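PDB 3DEM: complement factor MASP-3 from Homo sapiens, which belongs to the complement serine proteases and, through its CUB1-EGF-CUB2 region, interacts with mannan-binding lectin and ficolins in innate immunity. Local coordinates for residues N30-D35 and G92-I97; I39-M44 and F112-M117; A118-E123 and C138-G143; Y145-R150 and D158-R163. One frame throughout, in Å; residues are numbered along the deposited sequence.

How the interactions relate
Interactions 1 and 2 each pair two antiparallel strands of the first CUB domain, one in each facing sheet. They meet in the core, where I31 and V33 pack on I39 and I97 on L41. Interaction 2 is largely buried, whereas interaction 1 has an outer face of polar and aromatic groups. Interaction 3 continues from strand 111-120 of interaction 2 into the EGF module. It lies at the surface and depends on calcium and oxygen ligands instead of apolar side chains. Interaction 4, which is buried, shares the hairpin of strands 137-141 and 144-148 with interaction 3, but is held by a disulfide and bridging waters. Interactions 2, 3 and 4 all touch the second subunit.

Interaction 1. Residues N30-D35 and G92-I97; sequences NITVPD and GSFMSI
The hydroxyl of S96 and the amide of N30 are joined across the strands by a bond from S96 OG to N30 OD1 of 2.8 Å, running nearly along the C=O axis. Beside it lies the ring of F94. With CG anti to the backbone N (chi1 173°), the ring reaches across to the neighbouring strand, where F94 CD1 comes 3.5 Å from T32 OG1, which lies at the ring edge. Farther round, F94 CE1 is 4.0 Å from N30 CB, and the N30 amide is turned 66° from the ring plane. The opposite face of the sheet is apolar: I31 CD1 meets I97 CD1 at 3.8 Å, while M95 lies opposite I31. This is one sheet of the CUB β-sandwich, and I31, M95 and I97 look inward from it to I39 and L41 of the second sheet. The antiparallel backbones are joined around the hydrogen-bonded pair by I31 N to M95 O (2.7 Å) and M95 N to I31 O (2.9 Å). One more bond, V33 N to S93 O (3.0 Å), carries the pairing just beyond the regular strands. Here S93 CB packs on V33 CG2 at 3.7 Å, and a water donates to both V33 O and D35 OD1. Farther out, backbone bonding between S96 and E62 places strand 94-101 between strands 25-32 and 58-62.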
loop_
_atom_site.group_PDB
_atom_site.type_symbol
_atom_site.label_atom_id
_atom_site.label_comp_id
_atom_site.label_asym_id
_atom_site.label_seq_id
_atom_site.Cartn_x
_atom_site.Cartn_y
_atom_site.Cartn_z
ATOM N N ASN A 30 5.002 10.714 -20.179
ATOM C CA ASN A 30 5.925 10.703 -19.051
ATOM C C ASN A 30 5.162 10.713 -17.726
ATOM O O ASN A 30 4.346 11.599 -17.478
ATOM C CB ASN A 30 6.904 11.880 -19.126
ATOM C CG ASN A 30 7.946 11.712 -20.225
ATOM O OD1 ASN A 30 8.078 10.637 -20.811
ATOM N ND2 ASN A 30 8.692 12.777 -20.506
ATOM N N ILE A 31 5.418 9.715 -16.889
ATOM C CA ILE A 31 4.740 9.607 -15.601
ATOM C C ILE A 31 5.718 9.802 -14.451
ATOM O O ILE A 31 6.658 9.031 -14.285
ATOM C CB ILE A 31 4.059 8.238 -15.431
ATOM C CG1 ILE A 31 3.132 7.945 -16.613
ATOM C CG2 ILE A 31 3.293 8.187 -14.120
ATOM C CD1 ILE A 31 2.681 6.509 -16.677
ATOM N N THR A 32 5.496 10.841 -13.661
ATOM C CA THR A 32 6.316 11.084 -12.485
ATOM C C THR A 32 5.446 11.048 -11.236
ATOM O O THR A 32 4.379 11.654 -11.196
ATOM C CB THR A 32 7.052 12.442 -12.565
ATOM O OG1 THR A 32 7.876 12.472 -13.735
ATOM C CG2 THR A 32 7.930 12.660 -11.332
ATOM N N VAL A 33 5.900 10.310 -10.229
ATOM C CA VAL A 33 5.255 10.306 -8.919
ATOM C C VAL A 33 6.218 10.869 -7.872
ATOM O O VAL A 33 7.419 10.977 -8.125
ATOM C CB VAL A 33 4.770 8.888 -8.513
ATOM C CG1 VAL A 33 3.647 8.426 -9.435
ATOM C CG2 VAL A 33 5.925 7.892 -8.513
ATOM N N PRO A 34 5.692 11.242 -6.693
ATOM C CA PRO A 34 6.519 11.809 -5.633
ATOM C C PRO A 34 7.569 10.828 -5.138
ATOM O O PRO A 34 7.479 9.631 -5.414
ATOM C CB PRO A 34 5.511 12.095 -4.512
ATOM C CG PRO A 34 4.189 12.147 -5.181
ATOM C CD PRO A 34 4.277 11.159 -6.296
ATOM N N ASP A 35 8.557 11.344 -4.412
ATOM C CA ASP A 35 9.596 10.511 -3.826
ATOM C C ASP A 35 8.986 9.538 -2.824
ATOM O O ASP A 35 8.041 9.879 -2.114
ATOM C CB ASP A 35 10.660 11.376 -3.148
ATOM C CG ASP A 35 11.452 12.210 -4.138
ATOM O OD1 ASP A 35 11.427 11.893 -5.349
ATOM O OD2 ASP A 35 12.107 13.181 -3.700
ATOM N N GLY A 92 12.158 3.296 -9.857
ATOM C CA GLY A 92 12.064 4.546 -9.113
ATOM C C GLY A 92 10.739 5.253 -9.335
ATOM O O GLY A 92 9.712 4.618 -9.572
ATOM N N SER A 93 10.762 6.577 -9.273
ATOM C CA SER A 93 9.531 7.352 -9.330
ATOM C C SER A 93 9.231 7.931 -10.713
ATOM O O SER A 93 8.462 8.885 -10.837
ATOM C CB SER A 93 9.566 8.471 -8.283
ATOM O OG SER A 93 10.544 9.441 -8.602
ATOM N N PHE A 94 9.825 7.348 -11.751
ATOM C CA PHE A 94 9.611 7.830 -13.114
ATOM C C PHE A 94 9.386 6.698 -14.113
ATOM O O PHE A 94 10.060 5.667 -14.065
ATOM C CB PHE A 94 10.784 8.709 -13.569
ATOM C CG PHE A 94 10.715 9.110 -15.018
ATOM C CD1 PHE A 94 9.880 10.137 -15.424
ATOM C CD2 PHE A 94 11.484 8.461 -15.971
ATOM C CE1 PHE A 94 9.814 10.512 -16.756
ATOM C CE2 PHE A 94 11.421 8.826 -17.301
ATOM C CZ PHE A 94 10.584 9.853 -17.696
ATOM N N MET A 95 8.443 6.909 -15.028
ATOM C CA MET A 95 8.182 5.947 -16.087
ATOM C C MET A 95 7.796 6.654 -17.380
ATOM O O MET A 95 6.933 7.527 -17.385
ATOM C CB MET A 95 7.084 4.967 -15.668
ATOM C CG MET A 95 6.811 3.865 -16.683
ATOM S SD MET A 95 5.426 2.826 -16.186
ATOM C CE MET A 95 6.224 1.718 -15.020
ATOM N N SER A 96 8.448 6.278 -18.473
ATOM C CA SER A 96 8.120 6.832 -19.777
ATOM C C SER A 96 7.549 5.733 -20.662
ATOM O O SER A 96 8.064 4.613 -20.689
ATOM C CB SER A 96 9.360 7.461 -20.424
ATOM O OG SER A 96 9.024 8.146 -21.618
ATOM N N ILE A 97 6.472 6.054 -21.365
ATOM C CA ILE A 97 5.792 5.098 -22.228
ATOM C C ILE A 97 5.670 5.675 -23.629
ATOM O O ILE A 97 5.173 6.788 -23.804
ATOM C CB ILE A 97 4.374 4.776 -21.698
ATOM C CG1 ILE A 97 4.448 4.167 -20.294
ATOM C CG2 ILE A 97 3.632 3.836 -22.646
ATOM C CD1 ILE A 97 3.113 4.102 -19.595
HETATM O O HOH W 1 9.360 12.403 -7.616
#

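Interaction 2. Residues I39-M44 and F112-M117; sequences IKLYFM and FDAHYM
F43 and A114 meet on the tightly packed inner face, where A114 CB lies 3.7 Å from F43 CD1. F112 closes on the same ring: its CD1 approaches F43 CE1 at 3.7 Å, in the plane of the F43 ring, with the two planes inclined at 65°. Next along, L41 CD1 touches A114 CB at 4.0 Å and also reaches Y116 CB. Residues of the facing sheet cover this surface, among them V59 on F43 and F112, and V61 on L41.

The other face is less enclosed within its own chain: K40, Y42 and M44 stay partly exposed, and a second subunit covers much of the rest. Y42 holds its ring across the neighbouring strand because CG sits between the backbone N and carbonyl carbon (chi1 59°). H115 CB then lies over one face of that ring, 4.1 Å from its centroid, in a CH-pi contact. The imidazole itself is nearly parallel to the phenol ring but so far displaced that they barely overlap. M117 CE comes to the edge of the same ring, 3.5 Å from Y42 CE2, and the M117 side chain runs alongside K40. H139 of the second subunit stacks on H115 and hydrogen-bonds to Y42 OH.

Five backbone hydrogen bonds, including H115 N to Y42 O at 2.9 Å, hold the two strands antiparallel. They are the central strands of one four-stranded sheet of the CUB β-sandwich.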
loop_
_atom_site.group_PDB
_atom_site.type_symbol
_atom_site.label_atom_id
_atom_site.label_comp_id
_atom_site.label_asym_id
_atom_site.label_seq_id
_atom_site.Cartn_x
_atom_site.Cartn_y
_atom_site.Cartn_z
ATOM N N ILE A 39 6.067 3.253 -9.756
ATOM C CA ILE A 39 4.961 3.210 -10.702
ATOM C C ILE A 39 4.611 1.775 -11.066
ATOM O O ILE A 39 5.482 0.976 -11.423
ATOM C CB ILE A 39 5.292 3.944 -12.013
ATOM C CG1 ILE A 39 6.060 5.243 -11.749
ATOM C CG2 ILE A 39 4.017 4.207 -12.813
ATOM C CD1 ILE A 39 5.182 6.439 -11.596
ATOM N N LYS A 40 3.325 1.462 -10.982
ATOM C CA LYS A 40 2.802 0.174 -11.399
ATOM C C LYS A 40 1.979 0.367 -12.672
ATOM O O LYS A 40 1.094 1.221 -12.714
ATOM C CB LYS A 40 1.916 -0.382 -10.293
ATOM C CG LYS A 40 1.547 -1.836 -10.441
ATOM C CD LYS A 40 0.839 -2.348 -9.188
ATOM C CE LYS A 40 -0.658 -2.059 -9.230
ATOM N NZ LYS A 40 -1.350 -2.585 -8.013
ATOM N N LEU A 41 2.270 -0.421 -13.705
ATOM C CA LEU A 41 1.570 -0.309 -14.984
ATOM C C LEU A 41 1.022 -1.657 -15.445
ATOM O O LEU A 41 1.727 -2.666 -15.402
ATOM C CB LEU A 41 2.509 0.256 -16.055
ATOM C CG LEU A 41 1.973 0.330 -17.490
ATOM C CD1 LEU A 41 0.941 1.448 -17.628
ATOM C CD2 LEU A 41 3.099 0.531 -18.475
ATOM N N TYR A 42 -0.236 -1.672 -15.883
ATOM C CA TYR A 42 -0.835 -2.883 -16.445
ATOM C C TYR A 42 -1.824 -2.590 -17.583
ATOM O O TYR A 42 -2.245 -1.448 -17.778
ATOM C CB TYR A 42 -1.485 -3.735 -15.350
ATOM C CG TYR A 42 -2.571 -3.033 -14.575
ATOM C CD1 TYR A 42 -3.904 -3.114 -14.974
ATOM C CD2 TYR A 42 -2.270 -2.292 -13.438
ATOM C CE1 TYR A 42 -4.905 -2.470 -14.262
ATOM C CE2 TYR A 42 -3.260 -1.646 -12.720
ATOM C CZ TYR A 42 -4.575 -1.737 -13.137
ATOM O OH TYR A 42 -5.557 -1.099 -12.421
ATOM N N PHE A 43 -2.198 -3.624 -18.327
ATOM C CA PHE A 43 -3.026 -3.440 -19.516
ATOM C C PHE A 43 -4.324 -4.229 -19.452
ATOM O O PHE A 43 -4.340 -5.370 -18.990
ATOM C CB PHE A 43 -2.250 -3.835 -20.774
ATOM C CG PHE A 43 -1.018 -3.008 -21.018
ATOM C CD1 PHE A 43 -1.023 -1.996 -21.968
ATOM C CD2 PHE A 43 0.151 -3.248 -20.306
ATOM C CE1 PHE A 43 0.111 -1.236 -22.196
ATOM C CE2 PHE A 43 1.288 -2.490 -20.534
ATOM C CZ PHE A 43 1.267 -1.486 -21.477
ATOM N N MET A 44 -5.408 -3.618 -19.929
ATOM C CA MET A 44 -6.710 -4.284 -19.985
ATOM C C MET A 44 -7.044 -4.746 -21.398
ATOM O O MET A 44 -7.914 -5.593 -21.592
ATOM C CB MET A 44 -7.822 -3.369 -19.462
ATOM C CG MET A 44 -7.601 -2.850 -18.051
ATOM S SD MET A 44 -7.119 -4.137 -16.885
ATOM C CE MET A 44 -8.503 -5.263 -16.977
ATOM N N PHE A 112 -4.193 -0.331 -27.498
ATOM C CA PHE A 112 -4.116 -0.739 -26.098
ATOM C C PHE A 112 -4.871 0.181 -25.133
ATOM O O PHE A 112 -5.202 1.322 -25.460
ATOM C CB PHE A 112 -2.650 -0.847 -25.666
ATOM C CG PHE A 112 -1.979 0.484 -25.470
ATOM C CD1 PHE A 112 -1.928 1.074 -24.215
ATOM C CD2 PHE A 112 -1.410 1.152 -26.542
ATOM C CE1 PHE A 112 -1.317 2.303 -24.036
ATOM C CE2 PHE A 112 -0.800 2.380 -26.370
ATOM C CZ PHE A 112 -0.753 2.956 -25.117
ATOM N N ASP A 113 -5.133 -0.345 -23.941
ATOM C CA ASP A 113 -5.741 0.396 -22.848
ATOM C C ASP A 113 -4.919 0.081 -21.595
ATOM O O ASP A 113 -4.822 -1.078 -21.183
ATOM C CB ASP A 113 -7.202 -0.026 -22.673
ATOM C CG ASP A 113 -7.866 0.620 -21.462
ATOM O OD1 ASP A 113 -7.540 1.785 -21.138
ATOM O OD2 ASP A 113 -8.723 -0.042 -20.836
ATOM N N ALA A 114 -4.315 1.107 -21.002
ATOM C CA ALA A 114 -3.409 0.904 -19.878
ATOM C C ALA A 114 -3.773 1.742 -18.653
ATOM O O ALA A 114 -4.387 2.802 -18.765
ATOM C CB ALA A 114 -1.969 1.171 -20.298
ATOM N N HIS A 115 -3.380 1.248 -17.484
ATOM C CA HIS A 115 -3.663 1.900 -16.215
ATOM C C HIS A 115 -2.414 1.890 -15.351
ATOM O O HIS A 115 -1.692 0.899 -15.312
ATOM C CB HIS A 115 -4.791 1.163 -15.493
ATOM C CG HIS A 115 -6.100 1.213 -16.218
ATOM N ND1 HIS A 115 -6.373 0.427 -17.318
ATOM C CD2 HIS A 115 -7.204 1.966 -16.011
ATOM C CE1 HIS A 115 -7.590 0.691 -17.753
ATOM N NE2 HIS A 115 -8.117 1.620 -16.976
ATOM N N TYR A 116 -2.153 2.998 -14.670
ATOM C CA TYR A 116 -0.990 3.091 -13.798
ATOM C C TYR A 116 -1.376 3.708 -12.460
ATOM O O TYR A 116 -2.407 4.369 -12.343
ATOM C CB TYR A 116 0.129 3.906 -14.456
ATOM C CG TYR A 116 -0.178 5.383 -14.583
ATOM C CD1 TYR A 116 0.086 6.262 -13.538
ATOM C CD2 TYR A 116 -0.737 5.899 -15.744
ATOM C CE1 TYR A 116 -0.202 7.615 -13.649
ATOM C CE2 TYR A 116 -1.026 7.251 -15.867
ATOM C CZ TYR A 116 -0.753 8.102 -14.819
ATOM O OH TYR A 116 -1.036 9.447 -14.934
ATOM N N MET A 117 -0.544 3.486 -11.455
ATOM C CA MET A 117 -0.765 4.073 -10.145
ATOM C C MET A 117 0.528 4.105 -9.350
ATOM O O MET A 117 1.418 3.283 -9.562
ATOM C CB MET A 117 -1.791 3.264 -9.368
ATOM C CG MET A 117 -1.173 2.087 -8.652
ATOM S SD MET A 117 -2.357 0.750 -8.573
ATOM C CE MET A 117 -2.905 0.787 -10.297
#

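Interaction 3. Residues A118-E123 and C138-G143; sequences AVDVDE and CHNYIG. With CA (calcium ion), chain D.
The side chains of D120 and N140 point toward each other from the two segments and bind one calcium ion, as in a calcium-binding EGF module, in which the residues entering the module and a strand of its hairpin share one metal. Coordination dominates. D120 OD1 binds calcium at 2.7 Å and E123 OE1 at 2.6 Å, while N140 supplies its side-chain oxygen. The backbone contributes V121 O, at 2.3 Å from the ion, and Y141 O; G144 O and a water complete the set. Calcium thus draws together oxygens that would otherwise repel, such as D120 OD1 and Y141 O, 3.1 Å apart, and the two carboxylates probably offset much of its charge.

Direct hydrogen bonding is sparser. G143 N donates to D120 OD1 at 2.9 Å, along an almost straight N-H line, arriving 50° out of the carboxylate plane. The metal-bound oxygen is therefore gripped by a backbone amide as well.

Flat groups also pack. The D122 carboxylate lies stacked against the N140 amide, their planes only 7° apart, and D122 OD1 is 3.4 Å from N140 CB.

Around the site, C138 is tied to C124 by a disulfide, I142 and V121 touch F37 and R38 of the CUB domain, and Y141 stacks on F9 of the second subunit. E123 works with both oxygens: while OE1 binds the ion, OE2 accepts from the calcium-bound water at 2.6 Å.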
loop_
_atom_site.group_PDB
_atom_site.type_symbol
_atom_site.label_atom_id
_atom_site.label_comp_id
_atom_site.label_asym_id
_atom_site.label_seq_id
_atom_site.Cartn_x
_atom_site.Cartn_y
_atom_site.Cartn_z
ATOM N N ALA A 118 0.617 5.057 -8.429
ATOM C CA ALA A 118 1.744 5.132 -7.510
ATOM C C ALA A 118 1.645 4.002 -6.502
ATOM O O ALA A 118 0.559 3.678 -6.026
ATOM C CB ALA A 118 1.769 6.473 -6.800
ATOM N N VAL A 119 2.787 3.395 -6.198
ATOM C CA VAL A 119 2.871 2.344 -5.196
ATOM C C VAL A 119 3.920 2.737 -4.170
ATOM O O VAL A 119 5.033 3.107 -4.531
ATOM C CB VAL A 119 3.263 0.995 -5.830
ATOM C CG1 VAL A 119 3.383 -0.079 -4.761
ATOM C CG2 VAL A 119 2.236 0.589 -6.881
ATOM N N ASP A 120 3.565 2.669 -2.894
ATOM C CA ASP A 120 4.508 3.020 -1.845
ATOM C C ASP A 120 5.718 2.098 -1.842
ATOM O O ASP A 120 5.583 0.880 -1.950
ATOM C CB ASP A 120 3.848 2.975 -0.471
ATOM C CG ASP A 120 4.826 3.284 0.645
ATOM O OD1 ASP A 120 5.467 4.356 0.583
ATOM O OD2 ASP A 120 4.968 2.456 1.572
ATOM N N VAL A 121 6.898 2.695 -1.725
ATOM C CA VAL A 121 8.125 1.948 -1.503
ATOM C C VAL A 121 8.185 1.572 -0.030
ATOM O O VAL A 121 8.023 2.430 0.839
ATOM C CB VAL A 121 9.370 2.792 -1.862
ATOM C CG1 VAL A 121 10.649 2.088 -1.425
ATOM C CG2 VAL A 121 9.398 3.094 -3.351
ATOM N N ASP A 122 8.388 0.290 0.255
ATOM C CA ASP A 122 8.642 -0.138 1.625
ATOM C C ASP A 122 10.150 -0.134 1.873
ATOM O O ASP A 122 10.828 -1.131 1.640
ATOM C CB ASP A 122 8.052 -1.523 1.893
ATOM C CG ASP A 122 8.110 -1.908 3.365
ATOM O OD1 ASP A 122 8.920 -1.327 4.117
ATOM O OD2 ASP A 122 7.339 -2.797 3.773
ATOM N N GLU A 123 10.666 0.998 2.341
ATOM C CA GLU A 123 12.105 1.168 2.524
ATOM C C GLU A 123 12.665 0.193 3.548
ATOM O O GLU A 123 13.847 -0.139 3.508
ATOM C CB GLU A 123 12.446 2.606 2.933
ATOM C CG GLU A 123 12.186 3.661 1.858
ATOM C CD GLU A 123 10.793 4.281 1.940
ATOM O OE1 GLU A 123 9.939 3.752 2.676
ATOM O OE2 GLU A 123 10.549 5.301 1.264
ATOM N N CYS A 138 12.770 -0.189 11.987
ATOM C CA CYS A 138 12.363 0.596 10.829
ATOM C C CYS A 138 10.838 0.584 10.734
ATOM O O CYS A 138 10.216 -0.458 10.901
ATOM C CB CYS A 138 12.972 0.020 9.547
ATOM S SG CYS A 138 12.661 0.994 8.039
ATOM N N HIS A 139 10.241 1.746 10.478
ATOM C CA HIS A 139 8.788 1.858 10.354
ATOM C C HIS A 139 8.438 2.440 8.991
ATOM O O HIS A 139 8.844 3.554 8.650
ATOM C CB HIS A 139 8.206 2.745 11.459
ATOM C CG HIS A 139 8.607 2.338 12.844
ATOM N ND1 HIS A 139 7.861 1.466 13.608
ATOM C CD2 HIS A 139 9.674 2.686 13.604
ATOM C CE1 HIS A 139 8.452 1.293 14.777
ATOM N NE2 HIS A 139 9.555 2.020 14.799
ATOM N N ASN A 140 7.688 1.678 8.205
ATOM C CA ASN A 140 7.276 2.132 6.888
ATOM C C ASN A 140 5.954 2.873 6.948
ATOM O O ASN A 140 5.057 2.505 7.713
ATOM C CB ASN A 140 7.150 0.950 5.926
ATOM C CG ASN A 140 6.895 1.389 4.492
ATOM O OD1 ASN A 140 7.545 2.299 3.983
ATOM N ND2 ASN A 140 5.952 0.736 3.835
ATOM N N TYR A 141 5.836 3.919 6.139
ATOM C CA TYR A 141 4.549 4.559 5.902
ATOM C C TYR A 141 4.436 4.983 4.437
ATOM O O TYR A 141 5.387 4.853 3.665
ATOM C CB TYR A 141 4.316 5.743 6.850
ATOM C CG TYR A 141 5.270 6.908 6.683
ATOM C CD1 TYR A 141 5.032 7.905 5.740
ATOM C CD2 TYR A 141 6.397 7.025 7.487
ATOM C CE1 TYR A 141 5.900 8.976 5.593
ATOM C CE2 TYR A 141 7.268 8.089 7.351
ATOM C CZ TYR A 141 7.019 9.057 6.403
ATOM O OH TYR A 141 7.887 10.112 6.276
ATOM N N ILE A 142 3.264 5.482 4.065
ATOM C CA ILE A 142 2.999 5.866 2.690
ATOM C C ILE A 142 3.749 7.145 2.341
ATOM O O ILE A 142 3.440 8.216 2.859
ATOM C CB ILE A 142 1.474 6.015 2.438
ATOM C CG1 ILE A 142 0.773 4.671 2.665
ATOM C CG2 ILE A 142 1.197 6.538 1.036
ATOM C CD1 ILE A 142 -0.740 4.741 2.662
ATOM N N GLY A 143 4.753 7.016 1.479
ATOM C CA GLY A 143 5.527 8.164 1.032
ATOM C C GLY A 143 6.863 8.347 1.725
ATOM O O GLY A 143 7.666 9.178 1.309
HETATM CA CA CA D . 7.337 3.901 2.431
HETATM O O HOH W 2 7.997 5.563 0.850
#

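Interaction 4. Residues Y145-R150 and D158-R163; sequences YYCSCR and DNRTCR. With NAG (2-acetamido-2-deoxy-beta-D-glucopyranose), chain C.
Backbones C147-C149 and N159-C162 run alongside each other, 25° apart in direction, without a direct hydrogen bond between them. Two waters bridge them instead: one accepts from C147 N and donates to N159 O at 2.7 Å, the other donates to S148 O and to R160 O. The covalent tie is the disulfide C149 SG to C162 SG, 2.0 Å long, twisted in the left-handed sense (chi3 -85°). C147 CB rests 3.5 Å from N159 O. The loop leading to C162 is shaped by D158: its OD1 takes R160 N in an Asx turn and also T161 N, both from the same face of the carboxylate, and its OD2 accepts T161 OG1 at 2.7 Å. N159, next to this turn, carries N-acetylglucosamine through ND2 to C1. In the EGF module, C147 is disulfide-bonded to C134, S148 OG bonds to H139 of strand 137-141, and strand 162-163 pairs with strand 154-155 through R163 and I154.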
loop_
_atom_site.group_PDB
_atom_site.type_symbol
_atom_site.label_atom_id
_atom_site.label_comp_id
_atom_site.label_asym_id
_atom_site.label_seq_id
_atom_site.Cartn_x
_atom_site.Cartn_y
_atom_site.Cartn_z
ATOM N N TYR A 145 9.510 6.769 5.440
ATOM C CA TYR A 145 9.779 5.829 6.527
ATOM C C TYR A 145 10.520 6.570 7.636
ATOM O O TYR A 145 10.952 7.701 7.442
ATOM C CB TYR A 145 10.609 4.639 6.030
ATOM C CG TYR A 145 12.077 4.952 5.834
ATOM C CD1 TYR A 145 13.019 4.585 6.787
ATOM C CD2 TYR A 145 12.520 5.623 4.701
ATOM C CE1 TYR A 145 14.363 4.877 6.619
ATOM C CE2 TYR A 145 13.863 5.916 4.520
ATOM C CZ TYR A 145 14.778 5.543 5.483
ATOM O OH TYR A 145 16.109 5.835 5.303
ATOM N N TYR A 146 10.649 5.939 8.797
ATOM C CA TYR A 146 11.470 6.482 9.879
ATOM C C TYR A 146 12.003 5.363 10.763
ATOM O O TYR A 146 11.520 4.233 10.701
ATOM C CB TYR A 146 10.700 7.518 10.710
ATOM C CG TYR A 146 9.527 6.962 11.488
ATOM C CD1 TYR A 146 9.687 6.498 12.792
ATOM C CD2 TYR A 146 8.257 6.915 10.925
ATOM C CE1 TYR A 146 8.616 5.994 13.511
ATOM C CE2 TYR A 146 7.176 6.408 11.630
ATOM C CZ TYR A 146 7.360 5.950 12.924
ATOM O OH TYR A 146 6.282 5.454 13.625
ATOM N N CYS A 147 13.003 5.688 11.578
ATOM C CA CYS A 147 13.602 4.736 12.502
ATOM C C CYS A 147 13.181 5.041 13.936
ATOM O O CYS A 147 12.838 6.176 14.265
ATOM C CB CYS A 147 15.132 4.784 12.413
ATOM S SG CYS A 147 15.846 4.648 10.748
ATOM N N SER A 148 13.207 4.020 14.784
ATOM C CA SER A 148 13.031 4.207 16.220
ATOM C C SER A 148 13.936 3.221 16.958
ATOM O O SER A 148 14.584 2.377 16.334
ATOM C CB SER A 148 11.564 4.037 16.635
ATOM O OG SER A 148 11.229 2.670 16.800
ATOM N N CYS A 149 13.982 3.322 18.282
ATOM C CA CYS A 149 14.936 2.534 19.056
ATOM C C CYS A 149 14.290 1.645 20.104
ATOM O O CYS A 149 13.153 1.873 20.515
ATOM C CB CYS A 149 15.962 3.453 19.712
ATOM S SG CYS A 149 16.894 4.393 18.497
ATOM N N ARG A 150 15.027 0.625 20.532
ATOM C CA ARG A 150 14.589 -0.211 21.637
ATOM C C ARG A 150 14.481 0.593 22.922
ATOM O O ARG A 150 15.174 1.603 23.109
ATOM C CB ARG A 150 15.567 -1.355 21.885
ATOM C CG ARG A 150 15.701 -2.364 20.763
ATOM C CD ARG A 150 16.588 -3.517 21.217
ATOM N NE ARG A 150 17.475 -3.967 20.147
ATOM C CZ ARG A 150 18.796 -4.100 20.266
ATOM N NH1 ARG A 150 19.405 -3.840 21.421
ATOM N NH2 ARG A 150 19.508 -4.516 19.225
ATOM N N ASP A 158 21.398 11.526 13.746
ATOM C CA ASP A 158 21.392 11.038 12.371
ATOM C C ASP A 158 20.039 10.413 12.028
ATOM O O ASP A 158 19.816 9.970 10.901
ATOM C CB ASP A 158 22.534 10.038 12.141
ATOM C CG ASP A 158 22.467 8.834 13.077
ATOM O OD1 ASP A 158 21.437 8.641 13.760
ATOM O OD2 ASP A 158 23.458 8.073 13.126
ATOM N N ASN A 159 19.146 10.384 13.016
ATOM C CA ASN A 159 17.795 9.851 12.857
ATOM C C ASN A 159 17.787 8.362 12.559
ATOM O O ASN A 159 16.813 7.830 12.045
ATOM C CB ASN A 159 17.041 10.601 11.755
ATOM C CG ASN A 159 16.738 12.035 12.131
ATOM O OD1 ASN A 159 16.430 12.335 13.285
ATOM N ND2 ASN A 159 16.825 12.929 11.158
ATOM N N ARG A 160 18.870 7.684 12.906
ATOM C CA ARG A 160 19.076 6.332 12.423
ATOM C C ARG A 160 19.651 5.401 13.487
ATOM O O ARG A 160 19.111 4.324 13.732
ATOM C CB ARG A 160 19.990 6.382 11.200
ATOM C CG ARG A 160 20.145 5.079 10.477
ATOM C CD ARG A 160 20.879 5.286 9.162
ATOM N NE ARG A 160 22.168 5.948 9.337
ATOM C CZ ARG A 160 23.289 5.318 9.678
ATOM N NH1 ARG A 160 23.269 4.008 9.888
ATOM N NH2 ARG A 160 24.430 5.994 9.813
ATOM N N THR A 161 20.749 5.810 14.115
ATOM C CA THR A 161 21.382 4.969 15.124
ATOM C C THR A 161 20.852 5.231 16.532
ATOM O O THR A 161 20.270 6.281 16.810
ATOM C CB THR A 161 22.925 5.068 15.082
ATOM O OG1 THR A 161 23.332 6.419 15.304
ATOM C CG2 THR A 161 23.445 4.603 13.737
ATOM N N CYS A 162 21.060 4.256 17.411
ATOM C CA CYS A 162 20.470 4.276 18.737
ATOM C C CYS A 162 21.534 4.294 19.837
ATOM O O CYS A 162 22.198 3.285 20.084
ATOM C CB CYS A 162 19.560 3.061 18.896
ATOM S SG CYS A 162 18.184 3.017 17.713
ATOM N N ARG A 163 21.688 5.443 20.489
ATOM C CA ARG A 163 22.684 5.614 21.545
ATOM C C ARG A 163 22.052 5.425 22.919
ATOM O O ARG A 163 20.851 5.212 23.024
ATOM C CB ARG A 163 23.335 7.001 21.452
ATOM C CG ARG A 163 22.403 8.166 21.767
ATOM C CD ARG A 163 23.185 9.464 21.945
ATOM N NE ARG A 163 22.347 10.542 22.467
ATOM C CZ ARG A 163 22.105 10.746 23.760
ATOM N NH1 ARG A 163 22.640 9.940 24.672
ATOM N NH2 ARG A 163 21.328 11.756 24.142
HETATM C C1 NAG C . 16.322 14.206 11.610
HETATM C C2 NAG C . 16.910 14.674 10.274
HETATM C C3 NAG C . 16.393 16.071 9.951
HETATM C C4 NAG C . 14.883 15.918 9.823
HETATM C C5 NAG C . 14.381 15.543 11.219
HETATM C C6 NAG C . 12.857 15.535 11.332
HETATM C C7 NAG C . 19.063 14.251 9.234
HETATM C C8 NAG C . 20.558 14.299 9.382
HETATM N N2 NAG C . 18.360 14.631 10.300
HETATM O O3 NAG C . 16.968 16.602 8.773
HETATM O O4 NAG C . 14.290 17.098 9.312
HETATM O O5 NAG C . 14.899 14.268 11.589
HETATM O O6 NAG C . 12.523 15.029 12.615
HETATM O O7 NAG C . 18.540 13.881 8.178
HETATM O O HOH W 3 14.264 8.295 11.395
HETATM O O HOH W 4 16.974 2.553 14.379
#